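Local coordinates for proline dehydrogenase (Deinococcus radiodurans, PDB 4H6Q), which catalyses the FAD-dependent oxidation of L-proline to delta-1-pyrroline-5-carboxylate, the first step of proline breakdown to glutamate, passing electrons to a quinone, at residues A[76-81]-A[102-107]; A[82-87]-A[95-100]; A[220-225]-A[241-246]. One frame throughout, in Å; residues are numbered along the deposited sequence. Where two conformers were deposited one is given.

How the contacts relate
Taken together, the three contacts sample a beta8-alpha8 barrel from two sides. Contacts 1 and 2 share helix 71-90 and have centres 12 Å apart; in sequence, contact 2 falls between the two segments of contact 1. They meet directly where Val-81 CG1 packs 4.0 Å from Val-97 CG1. Contact 2 contains Lys-100, which hydrogen-bonds to the proline analogue tetrahydrofuran-2-carboxylic acid; contact 1 lies further off, the side chain of Ser-103 being about 11 Å from that ligand. Contact 3, whose centre lies about 35 Å from that of contact 1 and 29 Å from that of contact 2, joins two outer helices.

Contact 1: A[76-81]-A[102-107]; sequences EFADDV and SSVGQG
The CB of Ser-103 sits over one face of the Phe-77 ring. This is a CH-pi contact: CB stands 3.7 Å from the centroid of the Phe-77 ring and only 14° off the ring normal, nearly above the middle of the six carbons. The hydroxyl is displaced toward one flank of the ring, with Ser-103 OG 3.2 Å from Phe-77 CE2. That oxygen is not bonded to the ring; it is hydrogen-bonded to the carbonyl O of Lys-100, a bond consistent with its chi1 of 69°, which sets OG between the backbone N and the carbonyl carbon of its own residue. The backbone joins in as well, since Ser-103 O lies 3.5 Å from Phe-77 CB. This buried carbonyl has no hydrogen-bonding partner in the model.

In a beta-alpha barrel the loops after the strands form the catalytic end, and 102-107 belongs to the loop that follows strand 96-99. Here it rests on helix 71-90, whose chain leads into that same strand. The bond from Ser-103 to Lys-100 links this packing to a residue that binds the substrate.

Val-104 approaches the helix with one branch. Its CG1 sits between two side chains of the helix, 3.8 Å from Phe-77 CD2 and equally far from Ala-78 CB, and meets the ring obliquely. With chi1 at -67°, this methyl group is directed opposite to its own carbonyl carbon, which brings it to both partners. The small Ala-78 also touches Asn-119, Arg-122 and Ile-123 of helix 115-129, while Phe-77 reaches Leu-63 of strand 58-63 and Ile-68 of a loop.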
# COMPACT_ATOMS: atom_id res chain seq x y z
N GLU A 76 15.97 -10.30 8.00
CA GLU A 76 15.84 -11.21 6.84
C GLU A 76 14.71 -10.78 5.92
O GLU A 76 14.83 -10.83 4.67
CB GLU A 76 15.63 -12.66 7.33
CG GLU A 76 15.50 -13.68 6.20
CD GLU A 76 15.21 -15.08 6.71
OE1 GLU A 76 15.27 -15.33 7.93
OE2 GLU A 76 14.91 -15.97 5.88
N PHE A 77 13.58 -10.36 6.49
CA PHE A 77 12.42 -9.95 5.70
C PHE A 77 12.84 -8.72 4.87
O PHE A 77 12.60 -8.67 3.66
CB PHE A 77 11.23 -9.60 6.61
CG PHE A 77 9.97 -9.37 5.85
CD1 PHE A 77 8.98 -10.36 5.79
CD2 PHE A 77 9.75 -8.14 5.19
CE1 PHE A 77 7.78 -10.14 5.07
CE2 PHE A 77 8.57 -7.93 4.46
CZ PHE A 77 7.58 -8.93 4.43
N ALA A 78 13.48 -7.73 5.52
CA ALA A 78 13.99 -6.57 4.77
C ALA A 78 14.95 -6.97 3.63
O ALA A 78 14.89 -6.40 2.51
CB ALA A 78 14.64 -5.61 5.71
N ASP A 79 15.81 -7.97 3.91
CA ASP A 79 16.72 -8.43 2.87
C ASP A 79 15.95 -9.05 1.70
O ASP A 79 16.34 -8.88 0.53
CB ASP A 79 17.71 -9.43 3.46
CG ASP A 79 18.69 -8.80 4.43
OD1 ASP A 79 18.94 -7.59 4.31
OD2 ASP A 79 19.26 -9.56 5.23
N ASP A 80 14.86 -9.76 1.97
CA ASP A 80 14.00 -10.28 0.94
C ASP A 80 13.27 -9.23 0.14
O ASP A 80 13.09 -9.38 -1.08
CB ASP A 80 13.04 -11.29 1.54
CG ASP A 80 13.71 -12.57 2.00
OD1 ASP A 80 14.82 -12.88 1.53
OD2 ASP A 80 13.08 -13.30 2.80
N VAL A 81 12.93 -8.12 0.77
CA VAL A 81 12.38 -6.96 0.03
C VAL A 81 13.44 -6.35 -0.89
O VAL A 81 13.13 -6.01 -2.05
CB VAL A 81 11.80 -5.90 0.99
CG1 VAL A 81 11.33 -4.67 0.22
CG2 VAL A 81 10.63 -6.49 1.82
N SER A 102 5.94 -3.17 10.62
CA SER A 102 5.96 -4.28 11.57
C SER A 102 6.62 -5.54 11.00
O SER A 102 6.96 -6.46 11.76
CB SER A 102 4.54 -4.64 12.02
OG SER A 102 3.90 -5.41 11.02
N SER A 103 6.83 -5.62 9.69
CA SER A 103 7.56 -6.75 9.10
C SER A 103 9.05 -6.57 9.17
O SER A 103 9.79 -7.55 9.02
CB SER A 103 7.18 -7.02 7.66
OG SER A 103 7.61 -5.99 6.79
N VAL A 104 9.52 -5.34 9.47
CA VAL A 104 10.96 -5.09 9.42
C VAL A 104 11.51 -4.49 10.71
O VAL A 104 12.63 -3.98 10.76
CB VAL A 104 11.35 -4.25 8.18
CG1 VAL A 104 11.10 -5.07 6.93
CG2 VAL A 104 10.63 -2.90 8.13
N GLY A 105 10.72 -4.61 11.79
CA GLY A 105 11.25 -4.34 13.12
C GLY A 105 10.81 -3.10 13.85
O GLY A 105 11.39 -2.78 14.88
N GLN A 106 9.80 -2.39 13.33
CA GLN A 106 9.30 -1.22 14.01
C GLN A 106 8.95 -1.47 15.46
O GLN A 106 8.18 -2.37 15.76
CB GLN A 106 8.06 -0.71 13.27
CG GLN A 106 7.52 0.63 13.82
CD GLN A 106 6.26 1.03 13.13
OE1 GLN A 106 5.23 0.33 13.23
NE2 GLN A 106 6.30 2.13 12.40
N GLY A 107 9.52 -0.67 16.36
CA GLY A 107 9.25 -0.81 17.77
C GLY A 107 10.34 -1.58 18.48
O GLY A 107 10.30 -1.63 19.72

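Contact 2: A[82-87]-A[95-100]; sequences IKLIEA and PYVSIK. With TFB (tetrahydrofuran-2-carboxylic acid), chain D.
Ile-85 on helix 71-90 and Pro-95, just ahead of strand 96-99, mark the closest approach of the two backbones, with CA atoms 5.7 Å apart. Their side chains lie roughly perpendicular to one another: the CG2 methyl of Ile-85 meets the proline ring at CB and CG, 3.9 Å from Pro-95 CG. The other branch of the isoleucine turns to Val-97, where Ile-85 CG1 packs 4.0 Å from Val-97 CG2. Leu-84 reaches the same valine tip to tip, its CD2 lying 4.1 Å from Val-97 CG2 and nearly as close to CG1. Val-97 CG2 is thus shared by two successive helix residues. Purely apolar, this layer is continued by Ile-123, which touches Ile-85, and by Tyr-283, which touches Leu-84.

Lys-100, next after Ile-99, serves the ligand. Its chain runs extended as far as CE and then bends (chi4 58°), bringing NZ 2.9 Å from OXT of tetrahydrofuran-2-carboxylic acid; a second, weak hydrogen bond of 3.5 Å runs from NZ to the ring oxygen OA. A salt bridge from NZ to Asp-137 gives the ammonium another partner, while Arg-293 and Arg-294 also bind the ligand. An outer helix packed on a barrel strand is characteristic of the beta8-alpha8 barrel, and in this enzyme Lys-100 forms part of the substrate pocket at the C-terminal end of the strands.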
# COMPACT_ATOMS: atom_id res chain seq x y z
N ILE A 82 14.69 -6.27 -0.41
CA ILE A 82 15.78 -5.81 -1.28
C ILE A 82 15.97 -6.76 -2.46
O ILE A 82 16.19 -6.30 -3.60
CB ILE A 82 17.04 -5.54 -0.47
CG1 ILE A 82 16.79 -4.29 0.38
CG2 ILE A 82 18.29 -5.35 -1.35
CD1 ILE A 82 17.75 -4.03 1.58
N LYS A 83 15.89 -8.09 -2.25
CA LYS A 83 16.00 -9.04 -3.36
C LYS A 83 14.89 -8.79 -4.37
O LYS A 83 15.09 -8.87 -5.60
CB LYS A 83 15.92 -10.49 -2.86
CG LYS A 83 17.15 -10.93 -2.11
CD LYS A 83 16.98 -12.37 -1.64
CE LYS A 83 18.10 -12.79 -0.68
NZ LYS A 83 18.81 -11.58 -0.12
N LEU A 84 13.69 -8.48 -3.90
CA LEU A 84 12.58 -8.15 -4.79
C LEU A 84 12.88 -6.92 -5.62
O LEU A 84 12.63 -6.89 -6.83
CB LEU A 84 11.34 -7.93 -3.92
CG LEU A 84 10.14 -7.31 -4.63
CD1 LEU A 84 9.55 -8.26 -5.66
CD2 LEU A 84 9.11 -6.86 -3.57
N ILE A 85 13.36 -5.86 -4.97
CA ILE A 85 13.69 -4.62 -5.70
C ILE A 85 14.76 -4.89 -6.76
O ILE A 85 14.67 -4.38 -7.90
CB ILE A 85 14.16 -3.53 -4.70
CG1 ILE A 85 12.99 -3.09 -3.82
CG2 ILE A 85 14.81 -2.36 -5.39
CD1 ILE A 85 13.44 -2.34 -2.54
N GLU A 86 15.80 -5.66 -6.43
CA GLU A 86 16.81 -6.02 -7.43
C GLU A 86 16.21 -6.77 -8.60
O GLU A 86 16.53 -6.49 -9.77
CB GLU A 86 17.95 -6.86 -6.81
CG GLU A 86 18.77 -6.14 -5.73
CD GLU A 86 19.77 -5.16 -6.23
OE1 GLU A 86 19.74 -4.79 -7.43
OE2 GLU A 86 20.63 -4.75 -5.41
N ALA A 87 15.32 -7.72 -8.33
CA ALA A 87 14.72 -8.52 -9.38
C ALA A 87 13.80 -7.68 -10.26
O ALA A 87 13.78 -7.85 -11.49
CB ALA A 87 13.97 -9.74 -8.78
N PRO A 95 11.09 -0.02 -9.50
CA PRO A 95 10.60 -0.54 -8.21
C PRO A 95 9.60 0.40 -7.56
O PRO A 95 9.79 1.66 -7.41
CB PRO A 95 11.89 -0.71 -7.39
CG PRO A 95 13.01 -0.64 -8.37
CD PRO A 95 12.54 0.20 -9.50
N TYR A 96 8.43 -0.14 -7.32
CA TYR A 96 7.41 0.54 -6.50
C TYR A 96 6.93 -0.56 -5.56
O TYR A 96 6.34 -1.53 -6.02
CB TYR A 96 6.28 1.06 -7.39
CG TYR A 96 5.28 1.95 -6.69
CD1 TYR A 96 5.13 3.27 -7.10
CD2 TYR A 96 4.49 1.47 -5.62
CE1 TYR A 96 4.16 4.12 -6.52
CE2 TYR A 96 3.56 2.34 -4.98
CZ TYR A 96 3.39 3.63 -5.45
OH TYR A 96 2.41 4.43 -4.86
N VAL A 97 7.24 -0.42 -4.27
CA VAL A 97 7.04 -1.49 -3.29
C VAL A 97 6.38 -0.89 -2.05
O VAL A 97 6.79 0.20 -1.58
CB VAL A 97 8.40 -2.18 -2.93
CG1 VAL A 97 8.24 -3.17 -1.81
CG2 VAL A 97 9.04 -2.81 -4.16
N SER A 98 5.43 -1.64 -1.48
CA SER A 98 4.81 -1.30 -0.20
C SER A 98 5.30 -2.22 0.86
O SER A 98 5.32 -3.44 0.65
CB SER A 98 3.27 -1.36 -0.32
OG SER A 98 2.76 -0.34 -1.21
N ILE A 99 5.70 -1.63 1.98
CA ILE A 99 6.14 -2.40 3.15
C ILE A 99 5.30 -2.04 4.35
O ILE A 99 4.84 -0.90 4.52
CB ILE A 99 7.65 -2.20 3.47
CG1 ILE A 99 7.97 -0.75 3.88
CG2 ILE A 99 8.50 -2.64 2.24
CD1 ILE A 99 9.44 -0.55 4.31
N LYS A 100 5.12 -3.04 5.23
CA LYS A 100 4.57 -2.84 6.57
C LYS A 100 5.73 -2.74 7.53
O LYS A 100 6.58 -3.65 7.60
CB LYS A 100 3.70 -4.06 6.96
CG LYS A 100 2.33 -3.98 6.27
CD LYS A 100 1.53 -5.25 6.49
CE LYS A 100 0.11 -5.10 5.93
NZ LYS A 100 0.04 -4.80 4.48
OA TFB D . -2.80 -3.04 3.54
CA TFB D . -3.99 -3.80 3.36
C TFB D . -3.83 -5.19 3.94
OB TFB D . -4.86 -5.90 4.11
CB TFB D . -4.23 -3.89 1.92
CG TFB D . -2.91 -3.68 1.33
CD TFB D . -2.08 -2.94 2.31
OXT TFB D . -2.68 -5.67 4.26

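Contact 3: A[220-225]-A[241-246]; sequences HLKAGN and KRFVLA
Phe-243 presents the edge of its ring to Lys-222 and takes Leu-221 obliquely. The lysine's aliphatic chain runs nearly square to the phenylalanine side chain: CG lies in the ring plane, 3.9 Å from Phe-243 CZ, and CE comes closer, 3.5 Å from that same CZ. Such an edge-on approach through methylenes is packing by the carbon chain, distinct from a cation-pi stack over the face. The ring also stacks with Phe-218 and with His-247.

Leu-221 and Phe-243 run antiparallel past one another, Leu-221 CD1 touching Phe-243 CD2 at 3.9 Å. That methyl is shared, for it also lies 4.1 Å from Val-244 CG2. With CG opposite its own backbone N (chi1 -179°), Phe-243 extends from its helix to lie against Leu-221 and Lys-222. An alanine here would remove the ring, and the lysine methylenes and Leu-221 CD1 would probably be left with a gap between the two helices.

Close by, Gly-224, with positive phi, forms a Schellman motif that leads the chain out of the helix toward strand 227-230, with bonds from Asn-225 N to His-220 O and from Gly-224 N to Leu-221 O. The contact joins the C-terminal parts of helices 206-222 and 234-246, which strand 227-230 separates in sequence, and Leu-221 reaches inward to Thr-227 on that strand.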
# COMPACT_ATOMS: atom_id res chain seq x y z
N HIS A 220 -6.17 16.63 -0.08
CA HIS A 220 -4.83 16.34 -0.56
C HIS A 220 -4.63 16.88 -1.99
O HIS A 220 -3.59 17.48 -2.30
CB HIS A 220 -4.50 14.83 -0.51
CG HIS A 220 -3.06 14.57 -0.18
ND1 HIS A 220 -2.46 15.12 0.95
CD2 HIS A 220 -2.12 13.80 -0.78
CE1 HIS A 220 -1.21 14.68 1.02
NE2 HIS A 220 -0.98 13.87 -0.01
N LEU A 221 -5.65 16.69 -2.83
CA LEU A 221 -5.59 17.21 -4.20
C LEU A 221 -5.55 18.73 -4.22
O LEU A 221 -4.82 19.35 -5.02
CB LEU A 221 -6.78 16.72 -5.01
CG LEU A 221 -6.76 15.22 -5.33
CD1 LEU A 221 -8.11 14.83 -5.94
CD2 LEU A 221 -5.60 14.87 -6.30
N LYS A 222 -6.34 19.38 -3.36
CA LYS A 222 -6.35 20.85 -3.37
C LYS A 222 -4.99 21.38 -2.90
O LYS A 222 -4.58 22.49 -3.31
CB LYS A 222 -7.47 21.40 -2.45
CG LYS A 222 -8.87 21.30 -3.04
CD LYS A 222 -9.90 21.83 -2.02
CE LYS A 222 -11.30 21.39 -2.38
NZ LYS A 222 -12.35 22.09 -1.60
N ALA A 223 -4.33 20.61 -2.03
CA ALA A 223 -3.02 20.99 -1.51
C ALA A 223 -1.93 20.78 -2.56
O ALA A 223 -0.78 21.18 -2.35
CB ALA A 223 -2.70 20.20 -0.21
N GLY A 224 -2.28 20.14 -3.67
CA GLY A 224 -1.30 19.94 -4.73
C GLY A 224 -0.37 18.76 -4.49
O GLY A 224 0.70 18.65 -5.14
N ASN A 225 -0.77 17.84 -3.61
CA ASN A 225 0.09 16.69 -3.32
C ASN A 225 -0.35 15.46 -4.09
O ASN A 225 -1.55 15.31 -4.38
CB ASN A 225 -0.02 16.39 -1.82
CG ASN A 225 0.43 17.55 -0.98
OD1 ASN A 225 1.41 18.21 -1.31
ND2 ASN A 225 -0.30 17.81 0.11
N LYS A 241 -13.61 11.36 -9.99
CA LYS A 241 -13.53 11.77 -11.39
C LYS A 241 -14.19 13.13 -11.55
O LYS A 241 -13.67 14.04 -12.25
CB LYS A 241 -14.22 10.79 -12.34
CG LYS A 241 -13.63 9.40 -12.39
CD LYS A 241 -14.25 8.63 -13.53
CE LYS A 241 -13.89 7.20 -13.44
NZ LYS A 241 -14.47 6.32 -14.50
N ARG A 242 -15.35 13.31 -10.92
CA ARG A 242 -16.08 14.55 -11.00
C ARG A 242 -15.28 15.70 -10.37
O ARG A 242 -15.15 16.78 -10.96
CB ARG A 242 -17.36 14.33 -10.20
CG ARG A 242 -18.31 15.52 -10.12
CD ARG A 242 -17.94 16.58 -9.07
NE ARG A 242 -17.79 16.02 -7.72
CZ ARG A 242 -17.34 16.71 -6.67
NH1 ARG A 242 -16.99 17.98 -6.84
NH2 ARG A 242 -17.20 16.14 -5.48
N PHE A 243 -14.71 15.48 -9.19
CA PHE A 243 -13.94 16.50 -8.48
C PHE A 243 -12.74 16.94 -9.30
O PHE A 243 -12.48 18.15 -9.46
CB PHE A 243 -13.48 15.94 -7.15
CG PHE A 243 -12.69 16.92 -6.31
CD1 PHE A 243 -13.33 17.71 -5.36
CD2 PHE A 243 -11.30 17.03 -6.48
CE1 PHE A 243 -12.62 18.62 -4.57
CE2 PHE A 243 -10.56 17.92 -5.68
CZ PHE A 243 -11.24 18.73 -4.72
N VAL A 244 -12.02 15.97 -9.86
CA VAL A 244 -10.84 16.30 -10.67
C VAL A 244 -11.21 17.14 -11.89
O VAL A 244 -10.53 18.13 -12.22
CB VAL A 244 -10.13 14.97 -11.07
CG1 VAL A 244 -9.20 15.09 -12.22
CG2 VAL A 244 -9.41 14.39 -9.81
N LEU A 245 -12.33 16.79 -12.53
CA LEU A 245 -12.79 17.57 -13.68
C LEU A 245 -13.15 19.00 -13.26
O LEU A 245 -12.70 19.99 -13.87
CB LEU A 245 -14.00 16.86 -14.30
CG LEU A 245 -14.69 17.58 -15.48
CD1 LEU A 245 -13.72 17.90 -16.65
CD2 LEU A 245 -15.86 16.74 -15.94
N ALA A 246 -13.92 19.14 -12.18
CA ALA A 246 -14.37 20.47 -11.75
C ALA A 246 -13.22 21.37 -11.32
O ALA A 246 -13.31 22.59 -11.44
CB ALA A 246 -15.34 20.35 -10.61